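Local atomic coordinates of putative uncharacterized protein (Lodderomyces elongisporus, PDB entry 4IVF), a protein that binds two glutathione molecules per subunit and, as a member of the glutathione S-transferase superfamily, probably catalyses glutathione conjugation or a related thiol reaction. Residues E103-K106 against T107-Y110; T145-K148 against R149-V153; P212-Q215 against K216-V220. All coordinates share one frame; numbering follows the deposited sequence.

In the fold
All three contacts are local, i to i+3 and i+4, and lie in the helical C-terminal domain of a GST fold, in series along the chain. Contact 1 is on helix 102-131 and contact 2 on the next helix, 137-159; their centres are about 20 Å apart and their nearest atoms about 7 Å. Both face the second subunit, so two successive helices contribute to the dimer interface. Contact 3, on helix 212-217 and the turn after it, lies about 25 and about 26 Å, centre to centre, from contacts 1 and 2. It packs instead against helix 16-27 of the thioredoxin-like N-terminal domain, so the set illustrates how one helical domain serves both dimerisation and the joining of domains.

Contact 1 of 3, residues E103-K106 against T107-Y110; sequences EYYK and TLEY
Lys106 lies alongside Glu109, the two side chains pointing the same way from helix 102-131 of the GST C-terminal domain, in an i to i+3 salt bridge. Lys106 NZ comes within 2.8 Å of Glu109 OE1, which it meets from above the carboxylate plane, 37° out of it. The lysine chain reaches this place by folding at chi2 and chi3, whereas the glutamate beyond its CG is extended. The bend also carries Lys106 CE to 3.7 Å from Tyr110 OH. A water then joins the two polar ends, accepting from Lys106 NZ at 2.8 Å and hydrogen-bonded to Tyr110 OH, while the Tyr110 ring has the carbonyl oxygen Lys106 O over one face.

The pair is shared with the dimer partner: Val74 O of the second subunit accepts from Lys106 NZ, and Ser76 N of that subunit donates to Glu109 OE1. Each charged end thus has partners both within its own helix and across the interface. Tyr105, whose hydroxyl bonds to Asp87 of the second subunit, brings its ring obliquely to Leu108, Tyr105 CD1 lying 4.3 Å from Leu108 CD2.

On another side of the helix, Thr107 returns its hydroxyl to the backbone. Placed beside its own backbone N (chi1 -70°), Thr107 OG1 donates to Glu103 O at 3.0 Å. Thr107 N donates to the same oxygen, so Glu103 O is gripped by two donors that arrive from opposite faces of its carbonyl plane.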
loop_
_atom_site.group_PDB
_atom_site.type_symbol
_atom_site.label_atom_id
_atom_site.label_comp_id
_atom_site.label_asym_id
_atom_site.label_seq_id
_atom_site.Cartn_x
_atom_site.Cartn_y
_atom_site.Cartn_z
ATOM N N GLU F 103 1.067 5.647 17.873
ATOM C CA GLU F 103 2.291 5.600 17.087
ATOM C C GLU F 103 2.344 4.365 16.170
ATOM O O GLU F 103 2.861 4.439 15.072
ATOM C CB GLU F 103 3.534 5.669 17.984
ATOM C CG GLU F 103 3.706 6.992 18.770
ATOM C CD GLU F 103 2.894 7.055 20.089
ATOM O OE1 GLU F 103 2.159 6.088 20.441
ATOM O OE2 GLU F 103 3.003 8.096 20.779
ATOM N N TYR F 104 1.820 3.236 16.634
ATOM C CA TYR F 104 1.731 2.037 15.810
ATOM C C TYR F 104 0.925 2.312 14.544
ATOM O O TYR F 104 1.353 1.992 13.428
ATOM C CB TYR F 104 1.102 0.889 16.602
ATOM C CG TYR F 104 0.737 -0.303 15.760
ATOM C CD1 TYR F 104 1.674 -1.286 15.481
ATOM C CD2 TYR F 104 -0.550 -0.447 15.235
ATOM C CE1 TYR F 104 1.350 -2.383 14.698
ATOM C CE2 TYR F 104 -0.889 -1.546 14.450
ATOM C CZ TYR F 104 0.069 -2.512 14.185
ATOM O OH TYR F 104 -0.242 -3.614 13.415
ATOM N N TYR F 105 -0.239 2.929 14.728
ATOM C CA TYR F 105 -1.088 3.300 13.603
ATOM C C TYR F 105 -0.543 4.408 12.682
ATOM O O TYR F 105 -0.716 4.336 11.465
ATOM C CB TYR F 105 -2.522 3.566 14.080
ATOM C CG TYR F 105 -3.168 2.280 14.523
ATOM C CD1 TYR F 105 -3.525 1.301 13.593
ATOM C CD2 TYR F 105 -3.362 2.003 15.872
ATOM C CE1 TYR F 105 -4.103 0.095 14.000
ATOM C CE2 TYR F 105 -3.936 0.805 16.291
ATOM C CZ TYR F 105 -4.300 -0.144 15.352
ATOM O OH TYR F 105 -4.855 -1.328 15.778
ATOM N N LYS F 106 0.114 5.422 13.237
ATOM C CA LYS F 106 0.736 6.421 12.372
ATOM C C LYS F 106 1.838 5.774 11.512
ATOM O O LYS F 106 2.014 6.158 10.374
ATOM C CB LYS F 106 1.319 7.610 13.155
ATOM C CG LYS F 106 0.302 8.448 13.951
ATOM C CD LYS F 106 -0.910 8.906 13.139
ATOM C CE LYS F 106 -0.562 9.877 12.027
ATOM N NZ LYS F 106 -1.798 10.499 11.426
ATOM N N THR F 107 2.573 4.819 12.079
ATOM C CA THR F 107 3.591 4.078 11.345
ATOM C C THR F 107 2.939 3.382 10.163
ATOM O O THR F 107 3.441 3.418 9.033
ATOM C CB THR F 107 4.276 3.013 12.235
ATOM O OG1 THR F 107 5.092 3.668 13.212
ATOM C CG2 THR F 107 5.163 2.087 11.403
ATOM N N LEU F 108 1.794 2.780 10.442
ATOM C CA LEU F 108 1.018 2.074 9.438
ATOM C C LEU F 108 0.517 3.042 8.359
ATOM O O LEU F 108 0.598 2.751 7.163
ATOM C CB LEU F 108 -0.148 1.338 10.102
ATOM C CG LEU F 108 -0.683 0.120 9.356
ATOM C CD1 LEU F 108 0.415 -0.931 9.224
ATOM C CD2 LEU F 108 -1.909 -0.450 10.071
ATOM N N GLU F 109 0.008 4.197 8.779
ATOM C CA GLU F 109 -0.439 5.196 7.817
ATOM C C GLU F 109 0.677 5.653 6.866
ATOM O O GLU F 109 0.449 5.847 5.681
ATOM C CB GLU F 109 -1.044 6.403 8.533
ATOM C CG GLU F 109 -1.264 7.602 7.621
ATOM C CD GLU F 109 -1.840 8.793 8.358
ATOM O OE1 GLU F 109 -2.381 8.593 9.468
ATOM O OE2 GLU F 109 -1.759 9.922 7.827
ATOM N N TYR F 110 1.886 5.834 7.378
ATOM C CA TYR F 110 2.955 6.346 6.531
ATOM C C TYR F 110 3.595 5.225 5.693
ATOM O O TYR F 110 4.013 5.445 4.548
ATOM C CB TYR F 110 3.981 7.116 7.368
ATOM C CG TYR F 110 3.401 8.342 8.050
ATOM C CD1 TYR F 110 2.332 9.041 7.485
ATOM C CD2 TYR F 110 3.924 8.806 9.256
ATOM C CE1 TYR F 110 1.802 10.171 8.119
ATOM C CE2 TYR F 110 3.404 9.922 9.893
ATOM C CZ TYR F 110 2.347 10.599 9.323
ATOM O OH TYR F 110 1.837 11.698 9.965
HETATM O O HOH W 1 -0.496 12.561 10.088
#

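Contact 2 of 3, residues T145-K148 against R149-V153; sequences TDTK and RIYGV
Asp146 sets its carboxylate beside the guanidinium of Arg149, forming an i to i+3 salt bridge on helix 137-159 of the GST C-terminal domain. Arg149 NE donates to Asp146 OD1 at 3.0 Å, on the syn side but tilted about 29° out of the carboxylate plane. The acceptor sits at the edge of the guanidinium, close to its plane, and the two flat groups are turned 27° against each other. A bend at chi3 of Arg149 (68°) turns NE round the helix, onto the side where the Asp146 carboxylate lies.

A water completes a ring between the same groups. It donates to Asp146 OD2 at 2.7 Å and accepts from Arg149 NH2 at 2.8 Å, so both carboxylate oxygens are engaged. The remaining guanidinium nitrogen, NH1, bonds to Asn55 OD1 of the second subunit, and this ties the salt bridge to the dimer interface. The side chain of Asp146 is about 6 Å from a bound glutathione and at a similar distance from the side chain of Arg142, which is seen to bind a second glutathione, though not one assigned to this chain.

The hydroxyls of the stretch look elsewhere. Thr145 OG1 is bonded to Asn141 O and Thr147 OG1 to Tyr143 O, each returning to the preceding turn, while Tyr151 OH is bonded to Gln122 OE1 on helix 102-131. Routine helical bonds satisfy the backbone here, among them Ile150 N to Asp146 O and Gly152 N to Lys148 O.

Thr147 and Tyr151 run side by side. Thr147 CG2 lies in plane at the ring edge, 3.7 Å from Tyr151 CE1, and the carbonyl oxygen Thr147 O approaches the same edge, 3.1 Å from Tyr151 CD1.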
loop_
_atom_site.group_PDB
_atom_site.type_symbol
_atom_site.label_atom_id
_atom_site.label_comp_id
_atom_site.label_asym_id
_atom_site.label_seq_id
_atom_site.Cartn_x
_atom_site.Cartn_y
_atom_site.Cartn_z
ATOM N N THR F 145 6.391 15.309 -11.578
ATOM C CA THR F 145 5.726 16.338 -10.780
ATOM C C THR F 145 5.034 15.744 -9.552
ATOM O O THR F 145 5.139 16.277 -8.443
ATOM C CB THR F 145 4.692 17.125 -11.604
ATOM O OG1 THR F 145 5.363 17.895 -12.604
ATOM C CG2 THR F 145 3.925 18.070 -10.715
ATOM N N ASP F 146 4.338 14.633 -9.743
ATOM C CA ASP F 146 3.667 14.007 -8.616
ATOM C C ASP F 146 4.678 13.351 -7.668
ATOM O O ASP F 146 4.462 13.300 -6.457
ATOM C CB ASP F 146 2.592 13.022 -9.074
ATOM C CG ASP F 146 1.560 12.751 -7.987
ATOM O OD1 ASP F 146 1.082 13.722 -7.361
ATOM O OD2 ASP F 146 1.239 11.570 -7.747
ATOM N N THR F 147 5.791 12.863 -8.201
ATOM C CA THR F 147 6.852 12.352 -7.334
ATOM C C THR F 147 7.370 13.429 -6.379
ATOM O O THR F 147 7.590 13.170 -5.187
ATOM C CB THR F 147 8.023 11.793 -8.140
ATOM O OG1 THR F 147 7.580 10.656 -8.889
ATOM C CG2 THR F 147 9.142 11.365 -7.212
ATOM N N LYS F 148 7.545 14.637 -6.909
ATOM C CA LYS F 148 8.002 15.764 -6.111
ATOM C C LYS F 148 6.940 16.161 -5.090
ATOM O O LYS F 148 7.274 16.582 -3.982
ATOM C CB LYS F 148 8.353 16.958 -7.000
ATOM C CG LYS F 148 9.665 16.820 -7.745
ATOM C CD LYS F 148 9.757 17.907 -8.812
ATOM C CE LYS F 148 11.121 17.966 -9.463
ATOM N NZ LYS F 148 11.086 18.857 -10.661
ATOM N N ARG F 149 5.668 16.027 -5.466
ATOM C CA ARG F 149 4.585 16.309 -4.539
ATOM C C ARG F 149 4.720 15.423 -3.295
ATOM O O ARG F 149 4.641 15.909 -2.164
ATOM C CB ARG F 149 3.217 16.079 -5.194
ATOM C CG ARG F 149 2.052 16.544 -4.309
ATOM C CD ARG F 149 0.686 16.001 -4.755
ATOM N NE ARG F 149 0.557 14.555 -4.569
ATOM C CZ ARG F 149 0.210 13.969 -3.422
ATOM N NH1 ARG F 149 -0.039 14.696 -2.333
ATOM N NH2 ARG F 149 0.133 12.652 -3.353
ATOM N N ILE F 150 4.949 14.130 -3.525
ATOM C CA ILE F 150 4.968 13.129 -2.465
ATOM C C ILE F 150 6.141 13.283 -1.483
ATOM O O ILE F 150 5.995 13.076 -0.284
ATOM C CB ILE F 150 4.922 11.702 -3.064
ATOM C CG1 ILE F 150 3.529 11.422 -3.615
ATOM C CG2 ILE F 150 5.254 10.654 -2.019
ATOM C CD1 ILE F 150 3.486 10.250 -4.544
ATOM N N TYR F 151 7.302 13.657 -2.000
ATOM C CA TYR F 151 8.444 13.915 -1.156
ATOM C C TYR F 151 8.244 15.189 -0.350
ATOM O O TYR F 151 8.720 15.295 0.781
ATOM C CB TYR F 151 9.728 13.948 -1.979
ATOM C CG TYR F 151 10.199 12.543 -2.289
ATOM C CD1 TYR F 151 9.877 11.927 -3.489
ATOM C CD2 TYR F 151 10.918 11.814 -1.353
ATOM C CE1 TYR F 151 10.279 10.634 -3.758
ATOM C CE2 TYR F 151 11.324 10.520 -1.614
ATOM C CZ TYR F 151 11.008 9.940 -2.823
ATOM O OH TYR F 151 11.419 8.659 -3.095
ATOM N N GLY F 152 7.515 16.137 -0.929
ATOM C CA GLY F 152 7.113 17.332 -0.214
ATOM C C GLY F 152 6.238 16.991 0.978
ATOM O O GLY F 152 6.335 17.612 2.030
ATOM N N VAL F 153 5.382 15.991 0.815
ATOM C CA VAL F 153 4.507 15.561 1.898
ATOM C C VAL F 153 5.336 14.903 2.995
ATOM O O VAL F 153 5.186 15.221 4.179
ATOM C CB VAL F 153 3.431 14.570 1.403
ATOM C CG1 VAL F 153 2.607 14.042 2.578
ATOM C CG2 VAL F 153 2.539 15.224 0.361
HETATM O O HOH W 2 -0.469 11.291 -5.721
#

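Contact 3 of 3, residues P212-Q215 against K216-V220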
loop_
_atom_site.group_PDB
_atom_site.type_symbol
_atom_site.label_atom_id
_atom_site.label_comp_id
_atom_site.label_asym_id
_atom_site.label_seq_id
_atom_site.Cartn_x
_atom_site.Cartn_y
_atom_site.Cartn_z
ATOM N N PRO F 212 25.514 0.915 9.017
ATOM C CA PRO F 212 26.105 -0.256 8.363
ATOM C C PRO F 212 25.050 -1.243 7.830
ATOM O O PRO F 212 25.238 -1.767 6.742
ATOM C CB PRO F 212 26.934 -0.894 9.482
ATOM C CG PRO F 212 27.258 0.237 10.394
ATOM C CD PRO F 212 26.058 1.132 10.367
ATOM N N ALA F 213 23.965 -1.479 8.564
ATOM C CA ALA F 213 22.906 -2.374 8.081
ATOM C C ALA F 213 22.205 -1.843 6.830
ATOM O O ALA F 213 21.701 -2.618 6.019
ATOM C CB ALA F 213 21.896 -2.643 9.158
ATOM N N VAL F 214 22.153 -0.526 6.676
ATOM C CA VAL F 214 21.522 0.044 5.489
ATOM C C VAL F 214 22.442 -0.154 4.288
ATOM O O VAL F 214 22.015 -0.635 3.238
ATOM C CB VAL F 214 21.183 1.539 5.672
ATOM C CG1 VAL F 214 20.916 2.196 4.338
ATOM C CG2 VAL F 214 19.977 1.707 6.604
ATOM N N GLN F 215 23.709 0.205 4.464
ATOM C CA GLN F 215 24.704 0.053 3.424
ATOM C C GLN F 215 24.757 -1.387 2.922
ATOM O O GLN F 215 24.925 -1.620 1.736
ATOM C CB GLN F 215 26.075 0.469 3.949
ATOM C CG GLN F 215 26.147 1.896 4.460
ATOM C CD GLN F 215 27.453 2.170 5.163
ATOM O OE1 GLN F 215 28.380 1.367 5.082
ATOM N NE2 GLN F 215 27.536 3.300 5.867
ATOM N N LYS F 216 24.597 -2.345 3.832
ATOM C CA LYS F 216 24.641 -3.758 3.478
ATOM C C LYS F 216 23.406 -4.169 2.673
ATOM O O LYS F 216 23.530 -4.796 1.628
ATOM C CB LYS F 216 24.799 -4.626 4.729
ATOM C CG LYS F 216 24.738 -6.133 4.463
ATOM C CD LYS F 216 25.874 -6.596 3.576
ATOM C CE LYS F 216 25.761 -8.072 3.284
ATOM N NZ LYS F 216 26.734 -8.503 2.229
ATOM N N GLY F 217 22.223 -3.790 3.153
ATOM C CA GLY F 217 20.980 -4.060 2.452
ATOM C C GLY F 217 20.957 -3.506 1.033
ATOM O O GLY F 217 20.368 -4.104 0.124
ATOM N N PHE F 218 21.603 -2.364 0.831
ATOM C CA PHE F 218 21.699 -1.785 -0.507
ATOM C C PHE F 218 22.655 -2.569 -1.422
ATOM O O PHE F 218 22.639 -2.387 -2.630
ATOM C CB PHE F 218 22.105 -0.310 -0.442
ATOM C CG PHE F 218 20.941 0.634 -0.261
ATOM C CD1 PHE F 218 19.853 0.590 -1.122
ATOM C CD2 PHE F 218 20.935 1.557 0.776
ATOM C CE1 PHE F 218 18.781 1.443 -0.949
ATOM C CE2 PHE F 218 19.868 2.430 0.950
ATOM C CZ PHE F 218 18.795 2.376 0.093
ATOM N N GLU F 219 23.478 -3.435 -0.843
ATOM C CA GLU F 219 24.363 -4.296 -1.628
ATOM C C GLU F 219 23.771 -5.700 -1.817
ATOM O O GLU F 219 24.473 -6.633 -2.201
ATOM C CB GLU F 219 25.741 -4.382 -0.971
ATOM C CG GLU F 219 26.421 -3.031 -0.770
ATOM C CD GLU F 219 27.547 -3.083 0.264
ATOM O OE1 GLU F 219 27.765 -4.160 0.862
ATOM O OE2 GLU F 219 28.213 -2.046 0.482
ATOM N N VAL F 220 22.474 -5.833 -1.557
ATOM C CA VAL F 220 21.786 -7.120 -1.620
ATOM C C VAL F 220 20.569 -7.078 -2.547
ATOM O O VAL F 220 19.574 -6.428 -2.239
ATOM C CB VAL F 220 21.312 -7.571 -0.222
ATOM C CG1 VAL F 220 20.445 -8.832 -0.328
ATOM C CG2 VAL F 220 22.509 -7.803 0.700
#
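Val214 lays its CG1 methyl against the ring of Phe218, 3.6 Å from Phe218 CE2, as the two side chains run side by side at helix 212-217. This apolar i to i+4 pair faces the body of the subunit and joins the C-terminal helical domain of the GST fold to helix 16-27 of the thioredoxin-like N-terminal domain. CG1 is the branch that touches because it stands opposite the backbone N (chi1 163°). Around the pair lie Ile23 of helix 16-27 and Leu182 of helix 176-185; Tyr186 stacks on the Phe218 ring and Tyr19 meets it edge-to-face.

Backbone bonds make up the second group. Lys216 N donates to Pro212 O, Gly217 N to Ala213 O at 3.1 Å, and Phe218 N to Val214 O at 3.0 Å. The chain then leaves by a type I beta turn from Gly217 to Val220, with Val220 N bonded to Gly217 O at 3.2 Å; Ser22 OG also bonds to that oxygen.

The aliphatic part of Glu219 makes a van der Waals contact, Glu219 CG lying 3.2 Å from Gln215 O, while Gln215 NE2 bonds to Leu209 O.

The chemistry is therefore divided: apolar and aromatic groups join this short helix to helices 16-27 and 176-185, whereas Gln215, Lys216 and Glu219, on the helix and the turn that follows it, are exposed to solvent.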